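Long-range contacts in BH2331 protein (Bacillus halodurans, PDB 1VL5), which is probably an S-adenosylmethionine-dependent methyltransferase whose substrate is not established: residues 40-45 with 105-110; 61-66 with 97-102; 28-33 with 53-58; 111-116 with 136-141. All coordinates share one frame; numbering follows the deposited sequence.

Contact 1: 40-45 with 105-110; sequences EVLDVA and HIVTCR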
loop_
_atom_site.group_PDB
_atom_site.type_symbol
_atom_site.label_atom_id
_atom_site.label_comp_id
_atom_site.label_asym_id
_atom_site.label_seq_id
_atom_site.Cartn_x
_atom_site.Cartn_y
_atom_site.Cartn_z
ATOM N N GLU A 40 5.358 15.040 -13.212
ATOM C CA GLU A 40 6.427 14.529 -12.417
ATOM C C GLU A 40 5.824 13.804 -11.199
ATOM O O GLU A 40 5.079 14.390 -10.421
ATOM C CB GLU A 40 7.331 15.642 -11.977
ATOM C CG GLU A 40 8.617 15.096 -11.348
ATOM C CD GLU A 40 9.733 16.084 -11.450
ATOM O OE1 GLU A 40 9.812 16.749 -12.526
ATOM O OE2 GLU A 40 10.492 16.184 -10.463
ATOM N N VAL A 41 6.175 12.522 -11.078
ATOM C CA VAL A 41 5.580 11.584 -10.155
ATOM C C VAL A 41 6.615 11.156 -9.124
ATOM O O VAL A 41 7.727 10.835 -9.488
ATOM C CB VAL A 41 5.102 10.364 -10.896
ATOM C CG1 VAL A 41 4.442 9.316 -9.922
ATOM C CG2 VAL A 41 4.148 10.736 -12.005
ATOM N N LEU A 42 6.237 11.157 -7.833
ATOM C CA LEU A 42 7.022 10.556 -6.798
ATOM C C LEU A 42 6.359 9.253 -6.333
ATOM O O LEU A 42 5.218 9.257 -5.810
ATOM C CB LEU A 42 7.131 11.538 -5.619
ATOM C CG LEU A 42 7.748 11.054 -4.324
ATOM C CD1 LEU A 42 9.176 10.854 -4.600
ATOM C CD2 LEU A 42 7.522 12.016 -3.137
ATOM N N ASP A 43 7.071 8.140 -6.511
ATOM C CA ASP A 43 6.616 6.813 -6.077
ATOM C C ASP A 43 7.238 6.483 -4.732
ATOM O O ASP A 43 8.420 6.173 -4.654
ATOM C CB ASP A 43 6.956 5.763 -7.147
ATOM C CG ASP A 43 6.388 4.360 -6.827
ATOM O OD1 ASP A 43 5.356 4.230 -6.080
ATOM O OD2 ASP A 43 6.990 3.379 -7.326
ATOM N N VAL A 44 6.458 6.707 -3.668
ATOM C CA VAL A 44 6.904 6.557 -2.292
ATOM C C VAL A 44 6.938 5.073 -1.894
ATOM O O VAL A 44 5.943 4.346 -2.075
ATOM C CB VAL A 44 6.026 7.402 -1.311
ATOM C CG1 VAL A 44 6.459 7.226 0.124
ATOM C CG2 VAL A 44 6.069 8.860 -1.679
ATOM N N ALA A 45 8.091 4.649 -1.341
ATOM C CA ALA A 45 8.352 3.268 -0.934
ATOM C C ALA A 45 8.212 2.384 -2.155
ATOM O O ALA A 45 7.373 1.489 -2.251
ATOM C CB ALA A 45 7.383 2.858 0.171
ATOM N N HIS A 105 3.501 16.609 -9.475
ATOM C CA HIS A 105 2.081 16.558 -9.824
ATOM C C HIS A 105 1.348 15.405 -9.148
ATOM O O HIS A 105 0.159 15.520 -8.822
ATOM C CB HIS A 105 1.912 16.466 -11.322
ATOM C CG HIS A 105 2.606 17.569 -12.061
ATOM N ND1 HIS A 105 3.936 17.497 -12.416
ATOM C CD2 HIS A 105 2.159 18.764 -12.506
ATOM C CE1 HIS A 105 4.264 18.587 -13.088
ATOM N NE2 HIS A 105 3.207 19.378 -13.150
ATOM N N ILE A 106 2.068 14.286 -8.941
ATOM C CA ILE A 106 1.493 13.070 -8.384
ATOM C C ILE A 106 2.406 12.479 -7.334
ATOM O O ILE A 106 3.586 12.435 -7.514
ATOM C CB ILE A 106 1.203 12.001 -9.506
ATOM C CG1 ILE A 106 0.235 12.553 -10.548
ATOM C CG2 ILE A 106 0.637 10.722 -8.867
ATOM C CD1 ILE A 106 0.007 11.645 -11.746
ATOM N N VAL A 107 1.838 12.046 -6.213
ATOM C CA VAL A 107 2.550 11.178 -5.298
ATOM C C VAL A 107 1.788 9.878 -5.303
ATOM O O VAL A 107 0.574 9.877 -5.100
ATOM C CB VAL A 107 2.635 11.754 -3.861
ATOM C CG1 VAL A 107 3.317 10.776 -2.931
ATOM C CG2 VAL A 107 3.392 13.034 -3.841
ATOM N N THR A 108 2.494 8.782 -5.534
ATOM C CA THR A 108 1.928 7.453 -5.407
ATOM C C THR A 108 2.535 6.671 -4.259
ATOM O O THR A 108 3.720 6.836 -3.915
ATOM C CB THR A 108 2.095 6.591 -6.702
ATOM O OG1 THR A 108 3.444 6.641 -7.227
ATOM C CG2 THR A 108 1.172 7.028 -7.730
ATOM N N CYS A 109 1.734 5.794 -3.673
ATOM C CA CYS A 109 2.196 4.930 -2.601
ATOM C C CYS A 109 1.293 3.692 -2.524
ATOM O O CYS A 109 0.122 3.808 -2.205
ATOM C CB CYS A 109 2.142 5.653 -1.258
ATOM S SG CYS A 109 2.952 4.728 0.035
ATOM N N ARG A 110 1.849 2.532 -2.871
ATOM C CA ARG A 110 1.088 1.328 -3.047
ATOM C C ARG A 110 1.626 0.187 -2.156
ATOM O O ARG A 110 2.817 -0.112 -2.174
ATOM C CB ARG A 110 1.090 0.941 -4.513
ATOM C CG ARG A 110 0.340 -0.385 -4.834
ATOM C CD ARG A 110 0.052 -0.532 -6.280
ATOM N NE ARG A 110 -0.962 -1.554 -6.527
ATOM C CZ ARG A 110 -0.746 -2.865 -6.496
ATOM N NH1 ARG A 110 0.449 -3.371 -6.212
ATOM N NH2 ARG A 110 -1.762 -3.680 -6.730
HETATM O O HOH W 1 4.674 2.680 -3.972
HETATM O O HOH W 2 5.621 -0.581 -2.088
#

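Contact 2: 61-66 with 97-102; sequences KVVAFD and MPFTDE. Unlike the reference sequence in segment 97-102: M97 (reference Leu).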
loop_
_atom_site.group_PDB
_atom_site.type_symbol
_atom_site.label_atom_id
_atom_site.label_comp_id
_atom_site.label_asym_id
_atom_site.label_seq_id
_atom_site.Cartn_x
_atom_site.Cartn_y
_atom_site.Cartn_z
ATOM N N LYS A 61 8.524 12.422 -15.839
ATOM C CA LYS A 61 9.588 11.894 -14.984
ATOM C C LYS A 61 9.029 11.208 -13.769
ATOM O O LYS A 61 8.004 11.638 -13.221
ATOM C CB LYS A 61 10.456 13.042 -14.506
ATOM C CG LYS A 61 11.445 12.604 -13.441
ATOM C CD LYS A 61 12.678 13.475 -13.364
ATOM C CE LYS A 61 13.572 12.986 -12.240
ATOM N NZ LYS A 61 14.565 14.006 -11.999
ATOM N N VAL A 62 9.720 10.167 -13.306
ATOM C CA VAL A 62 9.368 9.476 -12.052
ATOM C C VAL A 62 10.576 9.462 -11.098
ATOM O O VAL A 62 11.702 9.170 -11.506
ATOM C CB VAL A 62 8.902 8.019 -12.269
ATOM C CG1 VAL A 62 8.457 7.388 -10.936
ATOM C CG2 VAL A 62 7.760 7.922 -13.337
ATOM N N VAL A 63 10.326 9.768 -9.822
ATOM C CA VAL A 63 11.302 9.559 -8.796
ATOM C C VAL A 63 10.855 8.351 -8.030
ATOM O O VAL A 63 9.809 8.373 -7.411
ATOM C CB VAL A 63 11.458 10.779 -7.867
ATOM C CG1 VAL A 63 12.386 10.484 -6.730
ATOM C CG2 VAL A 63 11.952 11.993 -8.670
ATOM N N ALA A 64 11.657 7.289 -8.062
ATOM C CA ALA A 64 11.406 6.074 -7.278
ATOM C C ALA A 64 12.162 6.202 -5.975
ATOM O O ALA A 64 13.408 6.267 -5.953
ATOM C CB ALA A 64 11.873 4.841 -8.096
ATOM N N PHE A 65 11.414 6.215 -4.874
ATOM C CA PHE A 65 11.930 6.626 -3.579
ATOM C C PHE A 65 11.782 5.505 -2.545
ATOM O O PHE A 65 10.664 4.979 -2.334
ATOM C CB PHE A 65 11.083 7.838 -3.184
ATOM C CG PHE A 65 11.424 8.467 -1.879
ATOM C CD1 PHE A 65 12.629 9.170 -1.708
ATOM C CD2 PHE A 65 10.513 8.449 -0.837
ATOM C CE1 PHE A 65 12.917 9.801 -0.516
ATOM C CE2 PHE A 65 10.806 9.082 0.348
ATOM C CZ PHE A 65 12.048 9.757 0.492
ATOM N N ASP A 66 12.863 5.167 -1.852
ATOM C CA ASP A 66 12.759 4.189 -0.780
ATOM C C ASP A 66 13.927 4.330 0.191
ATOM O O ASP A 66 14.858 5.120 -0.023
ATOM C CB ASP A 66 12.648 2.750 -1.294
ATOM C CG ASP A 66 11.680 1.891 -0.485
ATOM O OD1 ASP A 66 11.681 2.006 0.779
ATOM O OD2 ASP A 66 10.917 1.098 -1.108
HETATM N N MSE A 97 10.597 13.747 3.890
HETATM C CA MSE A 97 11.051 13.601 2.519
HETATM C C MSE A 97 11.881 14.763 2.038
HETATM O O MSE A 97 11.489 15.908 2.175
HETATM C CB MSE A 97 9.864 13.408 1.601
HETATM C CG MSE A 97 9.153 12.141 1.907
HETATM SE SE MSE A 97 8.047 11.695 0.447
HETATM C CE MSE A 97 6.362 12.570 1.024
ATOM N N PRO A 98 13.016 14.459 1.412
ATOM C CA PRO A 98 14.007 15.448 1.102
ATOM C C PRO A 98 13.769 16.121 -0.242
ATOM O O PRO A 98 14.678 16.195 -1.106
ATOM C CB PRO A 98 15.269 14.605 1.098
ATOM C CG PRO A 98 14.789 13.376 0.359
ATOM C CD PRO A 98 13.417 13.128 0.932
ATOM N N PHE A 99 12.561 16.618 -0.425
ATOM C CA PHE A 99 12.192 17.264 -1.647
ATOM C C PHE A 99 11.640 18.599 -1.265
ATOM O O PHE A 99 11.219 18.794 -0.135
ATOM C CB PHE A 99 11.153 16.465 -2.435
ATOM C CG PHE A 99 11.591 15.077 -2.750
ATOM C CD1 PHE A 99 12.623 14.855 -3.620
ATOM C CD2 PHE A 99 10.976 13.985 -2.143
ATOM C CE1 PHE A 99 13.060 13.560 -3.894
ATOM C CE2 PHE A 99 11.404 12.683 -2.406
ATOM C CZ PHE A 99 12.430 12.470 -3.280
ATOM N N THR A 100 11.632 19.496 -2.231
ATOM C CA THR A 100 11.135 20.839 -2.036
ATOM C C THR A 100 9.630 20.824 -2.099
ATOM O O THR A 100 9.023 19.878 -2.609
ATOM C CB THR A 100 11.708 21.828 -3.039
ATOM O OG1 THR A 100 11.595 21.287 -4.356
ATOM C CG2 THR A 100 13.167 22.131 -2.710
ATOM N N ASP A 101 9.045 21.865 -1.521
ATOM C CA ASP A 101 7.628 22.081 -1.546
ATOM C C ASP A 101 7.185 22.173 -2.989
ATOM O O ASP A 101 7.906 22.723 -3.814
ATOM C CB ASP A 101 7.275 23.410 -0.897
ATOM C CG ASP A 101 7.454 23.438 0.612
ATOM O OD1 ASP A 101 8.074 22.556 1.210
ATOM O OD2 ASP A 101 6.962 24.410 1.201
ATOM N N GLU A 102 5.992 21.670 -3.284
ATOM C CA GLU A 102 5.330 21.901 -4.588
ATOM C C GLU A 102 6.175 21.466 -5.727
ATOM O O GLU A 102 6.245 22.151 -6.743
ATOM C CB GLU A 102 4.956 23.381 -4.759
ATOM C CG GLU A 102 3.830 23.760 -3.822
ATOM C CD GLU A 102 3.452 25.222 -3.887
ATOM O OE1 GLU A 102 3.736 25.878 -4.907
ATOM O OE2 GLU A 102 2.862 25.699 -2.912
#

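Contact 3: 28-33 with 53-58; sequences KLMQIA and NAFAPF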
loop_
_atom_site.group_PDB
_atom_site.type_symbol
_atom_site.label_atom_id
_atom_site.label_comp_id
_atom_site.label_asym_id
_atom_site.label_seq_id
_atom_site.Cartn_x
_atom_site.Cartn_y
_atom_site.Cartn_z
ATOM N N LYS A 28 -6.182 -0.535 -12.705
ATOM C CA LYS A 28 -7.133 0.307 -11.976
ATOM C C LYS A 28 -6.551 1.626 -11.429
ATOM O O LYS A 28 -7.129 2.702 -11.586
ATOM C CB LYS A 28 -7.779 -0.502 -10.852
ATOM C CG LYS A 28 -8.886 0.267 -10.150
ATOM C CD LYS A 28 -10.126 0.456 -11.043
ATOM N N LEU A 29 -5.382 1.541 -10.816
ATOM C CA LEU A 29 -4.621 2.739 -10.432
ATOM C C LEU A 29 -4.351 3.680 -11.589
ATOM O O LEU A 29 -4.589 4.872 -11.476
ATOM C CB LEU A 29 -3.290 2.318 -9.805
ATOM C CG LEU A 29 -2.278 3.387 -9.349
ATOM C CD1 LEU A 29 -2.857 4.303 -8.325
ATOM C CD2 LEU A 29 -1.058 2.720 -8.747
HETATM N N MSE A 30 -3.848 3.145 -12.705
HETATM C CA MSE A 30 -3.537 3.961 -13.852
HETATM C C MSE A 30 -4.799 4.669 -14.366
HETATM O O MSE A 30 -4.761 5.846 -14.666
HETATM C CB MSE A 30 -2.961 3.099 -14.967
HETATM C CG MSE A 30 -1.605 2.455 -14.675
HETATM SE SE MSE A 30 -0.291 3.857 -14.430
HETATM C CE MSE A 30 -0.388 4.477 -16.313
ATOM N N GLN A 31 -5.907 3.946 -14.464
ATOM C CA GLN A 31 -7.183 4.513 -14.935
ATOM C C GLN A 31 -7.627 5.665 -14.048
ATOM O O GLN A 31 -7.970 6.731 -14.542
ATOM C CB GLN A 31 -8.238 3.407 -14.946
ATOM C CG GLN A 31 -9.589 3.743 -15.503
ATOM C CD GLN A 31 -10.618 2.605 -15.231
ATOM O OE1 GLN A 31 -10.844 2.192 -14.079
ATOM N NE2 GLN A 31 -11.228 2.092 -16.313
ATOM N N ILE A 32 -7.649 5.435 -12.738
ATOM C CA ILE A 32 -8.087 6.449 -11.754
ATOM C C ILE A 32 -7.162 7.671 -11.786
ATOM O O ILE A 32 -7.614 8.792 -11.597
ATOM C CB ILE A 32 -8.161 5.845 -10.308
ATOM C CG1 ILE A 32 -9.193 4.677 -10.213
ATOM C CG2 ILE A 32 -8.486 6.869 -9.293
ATOM C CD1 ILE A 32 -10.485 4.953 -10.943
ATOM N N ALA A 33 -5.881 7.448 -12.088
ATOM C CA ALA A 33 -4.895 8.542 -12.133
ATOM C C ALA A 33 -5.269 9.627 -13.126
ATOM O O ALA A 33 -5.080 10.812 -12.887
ATOM C CB ALA A 33 -3.493 7.976 -12.449
ATOM N N ASN A 53 7.387 1.704 -12.534
ATOM C CA ASN A 53 7.476 0.984 -13.811
ATOM C C ASN A 53 6.247 1.231 -14.689
ATOM O O ASN A 53 6.371 1.511 -15.877
ATOM C CB ASN A 53 7.526 -0.511 -13.542
ATOM C CG ASN A 53 7.775 -1.310 -14.790
ATOM O OD1 ASN A 53 8.876 -1.293 -15.334
ATOM N ND2 ASN A 53 6.754 -2.061 -15.224
ATOM N N ALA A 54 5.070 1.105 -14.061
ATOM C CA ALA A 54 3.805 1.309 -14.764
ATOM C C ALA A 54 3.584 2.750 -15.215
ATOM O O ALA A 54 3.054 2.960 -16.282
ATOM C CB ALA A 54 2.655 0.857 -13.877
ATOM N N PHE A 55 3.994 3.732 -14.412
ATOM C CA PHE A 55 3.708 5.150 -14.687
ATOM C C PHE A 55 4.676 5.730 -15.715
ATOM O O PHE A 55 4.307 6.603 -16.547
ATOM C CB PHE A 55 3.736 5.979 -13.384
ATOM C CG PHE A 55 2.397 6.045 -12.659
ATOM C CD1 PHE A 55 1.868 4.944 -12.048
ATOM C CD2 PHE A 55 1.680 7.211 -12.620
ATOM C CE1 PHE A 55 0.642 4.993 -11.402
ATOM C CE2 PHE A 55 0.490 7.278 -11.951
ATOM C CZ PHE A 55 -0.042 6.158 -11.352
ATOM N N ALA A 56 5.900 5.211 -15.676
ATOM C CA ALA A 56 7.034 5.761 -16.461
ATOM C C ALA A 56 6.759 6.092 -17.924
ATOM O O ALA A 56 7.070 7.205 -18.370
ATOM C CB ALA A 56 8.280 4.852 -16.343
ATOM N N PRO A 57 6.188 5.150 -18.688
ATOM C CA PRO A 57 5.987 5.465 -20.111
ATOM C C PRO A 57 5.006 6.608 -20.376
ATOM O O PRO A 57 5.031 7.181 -21.435
ATOM C CB PRO A 57 5.391 4.184 -20.690
ATOM C CG PRO A 57 5.260 3.242 -19.630
ATOM C CD PRO A 57 5.644 3.828 -18.327
ATOM N N PHE A 58 4.116 6.909 -19.431
ATOM C CA PHE A 58 3.022 7.840 -19.667
ATOM C C PHE A 58 3.226 9.227 -19.034
ATOM O O PHE A 58 2.338 10.071 -19.090
ATOM C CB PHE A 58 1.760 7.227 -19.037
ATOM C CG PHE A 58 1.382 5.902 -19.636
ATOM C CD1 PHE A 58 0.891 5.833 -20.931
ATOM C CD2 PHE A 58 1.550 4.733 -18.922
ATOM C CE1 PHE A 58 0.556 4.617 -21.505
ATOM C CE2 PHE A 58 1.211 3.532 -19.471
ATOM C CZ PHE A 58 0.717 3.474 -20.776
#

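Contact 4: 111-116 with 136-141; sequences IAAHHF and LLLVDN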
loop_
_atom_site.group_PDB
_atom_site.type_symbol
_atom_site.label_atom_id
_atom_site.label_comp_id
_atom_site.label_asym_id
_atom_site.label_seq_id
_atom_site.Cartn_x
_atom_site.Cartn_y
_atom_site.Cartn_z
ATOM N N ILE A 111 0.718 -0.421 -1.388
ATOM C CA ILE A 111 0.969 -1.578 -0.505
ATOM C C ILE A 111 2.185 -1.400 0.407
ATOM O O ILE A 111 2.977 -2.319 0.588
ATOM C CB ILE A 111 1.019 -2.958 -1.283
ATOM C CG1 ILE A 111 2.158 -2.979 -2.295
ATOM C CG2 ILE A 111 -0.300 -3.250 -2.022
ATOM C CD1 ILE A 111 2.636 -4.355 -2.613
ATOM N N ALA A 112 2.337 -0.193 0.948
ATOM C CA ALA A 112 3.531 0.161 1.681
ATOM C C ALA A 112 3.218 0.895 2.958
ATOM O O ALA A 112 4.001 0.829 3.893
ATOM C CB ALA A 112 4.531 1.027 0.760
ATOM N N ALA A 113 2.119 1.626 3.002
ATOM C CA ALA A 113 1.889 2.543 4.109
ATOM C C ALA A 113 1.673 1.817 5.443
ATOM O O ALA A 113 1.932 2.357 6.555
ATOM C CB ALA A 113 0.698 3.462 3.804
ATOM N N HIS A 114 1.171 0.594 5.343
ATOM C CA HIS A 114 1.001 -0.229 6.521
ATOM C C HIS A 114 2.326 -0.623 7.226
ATOM O O HIS A 114 2.302 -1.114 8.336
ATOM C CB HIS A 114 0.149 -1.475 6.173
ATOM C CG HIS A 114 0.856 -2.465 5.309
ATOM N ND1 HIS A 114 0.757 -2.456 3.940
ATOM C CD2 HIS A 114 1.668 -3.494 5.619
ATOM C CE1 HIS A 114 1.498 -3.428 3.441
ATOM N NE2 HIS A 114 2.055 -4.075 4.441
ATOM N N HIS A 115 3.473 -0.368 6.605
ATOM C CA HIS A 115 4.790 -0.496 7.257
ATOM C C HIS A 115 5.302 0.780 7.962
ATOM O O HIS A 115 6.200 0.741 8.826
ATOM C CB HIS A 115 5.818 -0.895 6.198
ATOM C CG HIS A 115 5.618 -2.275 5.646
ATOM N ND1 HIS A 115 5.790 -3.403 6.401
ATOM C CD2 HIS A 115 5.285 -2.699 4.408
ATOM C CE1 HIS A 115 5.570 -4.470 5.661
ATOM N NE2 HIS A 115 5.264 -4.071 4.444
ATOM N N PHE A 116 4.763 1.926 7.573
ATOM C CA PHE A 116 5.197 3.200 8.115
ATOM C C PHE A 116 4.863 3.323 9.579
ATOM O O PHE A 116 3.715 3.110 9.970
ATOM C CB PHE A 116 4.478 4.342 7.380
ATOM C CG PHE A 116 4.739 4.417 5.894
ATOM C CD1 PHE A 116 5.714 3.660 5.271
ATOM C CD2 PHE A 116 3.964 5.290 5.118
ATOM C CE1 PHE A 116 5.908 3.786 3.888
ATOM C CE2 PHE A 116 4.138 5.398 3.738
ATOM C CZ PHE A 116 5.115 4.675 3.136
ATOM N N LEU A 136 -2.643 12.759 -4.657
ATOM C CA LEU A 136 -2.091 11.600 -3.977
ATOM C C LEU A 136 -2.935 10.404 -4.385
ATOM O O LEU A 136 -4.137 10.436 -4.271
ATOM C CB LEU A 136 -2.165 11.778 -2.460
ATOM C CG LEU A 136 -1.868 10.534 -1.632
ATOM C CD1 LEU A 136 -0.454 10.046 -1.754
ATOM C CD2 LEU A 136 -2.233 10.865 -0.147
ATOM N N LEU A 137 -2.256 9.342 -4.806
ATOM C CA LEU A 137 -2.850 8.071 -5.117
ATOM C C LEU A 137 -2.295 7.062 -4.125
ATOM O O LEU A 137 -1.140 6.672 -4.206
ATOM C CB LEU A 137 -2.501 7.713 -6.577
ATOM C CG LEU A 137 -3.207 8.604 -7.629
ATOM C CD1 LEU A 137 -2.461 8.604 -8.957
ATOM C CD2 LEU A 137 -4.649 8.231 -7.881
ATOM N N LEU A 138 -3.144 6.586 -3.214
ATOM C CA LEU A 138 -2.724 5.713 -2.135
ATOM C C LEU A 138 -3.495 4.423 -2.152
ATOM O O LEU A 138 -4.729 4.438 -2.205
ATOM C CB LEU A 138 -2.947 6.437 -0.817
ATOM C CG LEU A 138 -2.660 5.791 0.545
ATOM C CD1 LEU A 138 -1.229 5.392 0.697
ATOM C CD2 LEU A 138 -3.033 6.777 1.638
ATOM N N VAL A 139 -2.758 3.305 -2.127
ATOM C CA VAL A 139 -3.301 1.960 -2.213
ATOM C C VAL A 139 -2.712 1.164 -1.051
ATOM O O VAL A 139 -1.497 1.218 -0.806
ATOM C CB VAL A 139 -2.956 1.244 -3.544
ATOM C CG1 VAL A 139 -3.341 -0.243 -3.461
ATOM C CG2 VAL A 139 -3.684 1.864 -4.698
ATOM N N ASP A 140 -3.588 0.519 -0.284
ATOM C CA ASP A 140 -3.170 -0.302 0.814
ATOM C C ASP A 140 -4.291 -1.215 1.249
ATOM O O ASP A 140 -5.456 -0.999 0.953
ATOM C CB ASP A 140 -2.735 0.578 2.011
ATOM C CG ASP A 140 -1.609 -0.071 2.853
ATOM O OD1 ASP A 140 -1.008 -1.066 2.403
ATOM O OD2 ASP A 140 -1.378 0.413 3.975
ATOM N N ASN A 141 -3.922 -2.186 2.069
ATOM C CA ASN A 141 -4.897 -3.013 2.786
ATOM C C ASN A 141 -5.478 -2.212 3.888
ATOM O O ASN A 141 -4.811 -1.337 4.441
ATOM C CB ASN A 141 -4.238 -4.223 3.392
ATOM C CG ASN A 141 -3.387 -4.941 2.397
ATOM O OD1 ASN A 141 -3.873 -5.386 1.342
ATOM N ND2 ASN A 141 -2.084 -5.013 2.696
HETATM O O HOH W 3 0.655 2.248 0.531
#

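Contact 1: 40-45 with 105-110
V41, L42 and D43 pair with I106, V107 and T108 as neighbouring parallel strands in the sheet of a Rossmann-like methyltransferase domain. The strand axes approach to 4.7 Å and run parallel, crossing at 22°. L42 N donates to I106 O, and L42 O receives T108 N. V44 N then bonds T108 O at 2.8 Å, so T108 is tied through N and O. At the start of the pairing H105 N bonds E40 O, with a weaker bond from I106 N. The H105 ring turns back toward the same strand, its CG beside its own backbone N (chi1 -55°). There E40 N donates to H105 ND1 at 2.9 Å, almost straight (177°) but from a point tilted out of the ring plane. The E40 carboxylate instead pairs with R103.

Apolar packing occupies both faces. V41 and I106 run alongside each other, with V41 CG2 nearest I106 CB, and T108 on that face meets F55 and V51. On the other face V44 CG2 touches V107 CG1 at 3.6 Å, facing helix 119-129.

D43 OD2 bonds T46 OG1 and A52 N, which ties the carboxylate to the turn and helix that follow, probably the fold's glycine-rich motif. T108 OG1 makes a long bond to D43 OD1, 3.3 Å, from above the carboxylate plane. Beyond them a water bridges A45 O and R110 O, at 2.7 Å and 2.8 Å.

Contact 2: 61-66 with 97-102
F65 projects from its strand toward the loop, and M97, P98 and F99 form the hollow that receives it. The F65 CG lies anti to the backbone N (chi1 -179°), which carries the ring out from the strand. F99 meets it edge to face. One edge of F99 lies over a face of F65, offset toward the rim, with ring centres 5.2 Å apart and planes at 61°. The two side chains run antiparallel and overlap near their ends, and F99 CZ comes to 3.7 Å from F65 CD1.

P98 points back at F65 and puts its CD 3.7 Å from F65 CE1. M97, a selenomethionine, comes in at a slant, with SE near F65 CE2. In the conformer described, its SE lies 4.6 Å from the F65 ring centre, an oblique Met-aromatic contact. V63, two residues back on the same strand, packs its CG1 4.0 Å from F99 CZ. P98 is the centre of an inverse gamma turn; M97, P98 and F99 all reach F65, and F99 also reaches V63.

L42 of the neighbouring strand 40-44 touches V63, F65, M97 and F99, so this cluster continues across the sheet. V90 of strand 87-91 adds to it beside V63 and F99. F104 meets F99 edge to face. The loop itself is held to helix 119-129, through M97 N to E125 and F99 O to R128.

Contact 3: 28-33 with 53-58
The F55 ring carries the selenium of M30 over one face and L29 at its edge. M30 SE is 3.6 Å from the F55 ring centre and 24° off the ring normal, a close Met-aromatic contact displaced toward CD1 and CE1. L29 stands roughly perpendicular to F55, with L29 CD2 3.9 Å from F55 CE1 at the ring edge. A33 CB approaches obliquely, 4.1 Å from F55 CZ. The second ring, F58, has P57 CB over a face and A54 O at its edge. M30 CE reaches it obliquely, at a tight 3.3 Å from F58 CD2.

M30 thus fits between two rings of the same segment. Its chain is bent at chi2 (-63°) and chi3 (-66°), which brings SE to F55 and the methyl to F58. The contact joins helix 26-33 to the end of helix 50-55, the helix that follows the probable glycine-rich turn of the Rossmann-like domain. Both helices pack on the face of the sheet that bears T108 and L137. F58 N bonds F55 O at 2.9 Å in the turn between the two rings. L35, just beyond helix 26-33, touches M30, F55 and F58. L29 and A33 face L137 on the sheet, while K28 and I32 meet L246 of strand 236-250.

Contact 4: 111-116 with 136-141
H114 and D140 form a buried His-carboxylate pair near the end of a sheet strand, with ring and carboxylate nearly coplanar, their planes 22° apart. H114 ND1 donates to D140 OD1 at 2.7 Å. The acceptor uses its syn lone pair and lies close to the ring plane. H114 CG stands between its backbone N and carbonyl carbon (chi1 71°), which brings ND1 round to the aspartate. N141 lies aslant the ring, its amide plane 46° from it and its ND2 4.0 Å from H114 CE1. A113 packs against the strand, with A113 CB 4.1 Å from L138 CD1; W173 touches both residues.

The backbone closes the other end. I111 N bonds V139 O at 2.8 Å, from well above the carbonyl plane. A water also donates to V139 O, at 2.7 Å, and accepts from A113 N at 2.9 Å. V139 O therefore takes two bonds where the loop leaves strand 104-110 beside it. The loop then makes a 3-10 turn at 113-115, before helix 119-129 of the Rossmann-like domain. H114 also meets the H164 ring, and its backbone bonds H165 and R166.

No catalytic role is established for the pair. The short, nearly in-plane bond holds the H114 ring in one rotation, with NE2 on the far side of the ring from D140.

In the fold
Contacts 1, 2 and 4 share one sheet. Strand 61-66 lies beside 40-44, with V41 O 2.8 Å from V63 N, and strand 134-142 lies beside 104-110, with V107 O 2.9 Å from L137 N. The centres of contacts 1 and 2 are about 8 Å apart, those of contacts 1 and 4 about 11 Å. Contact 3 covers one face, where F55 meets T108 and L137. A45 of contact 1 and A112 of contact 4 touch near the probable glycine-rich turn, G47 and G49. In related methyltransferases this turn borders the cofactor site. D66, whose OD2 bonds G47 N, ends strand 61-66, where relatives commonly carry an acidic residue for the cofactor ribose; a similar role here is only inferred.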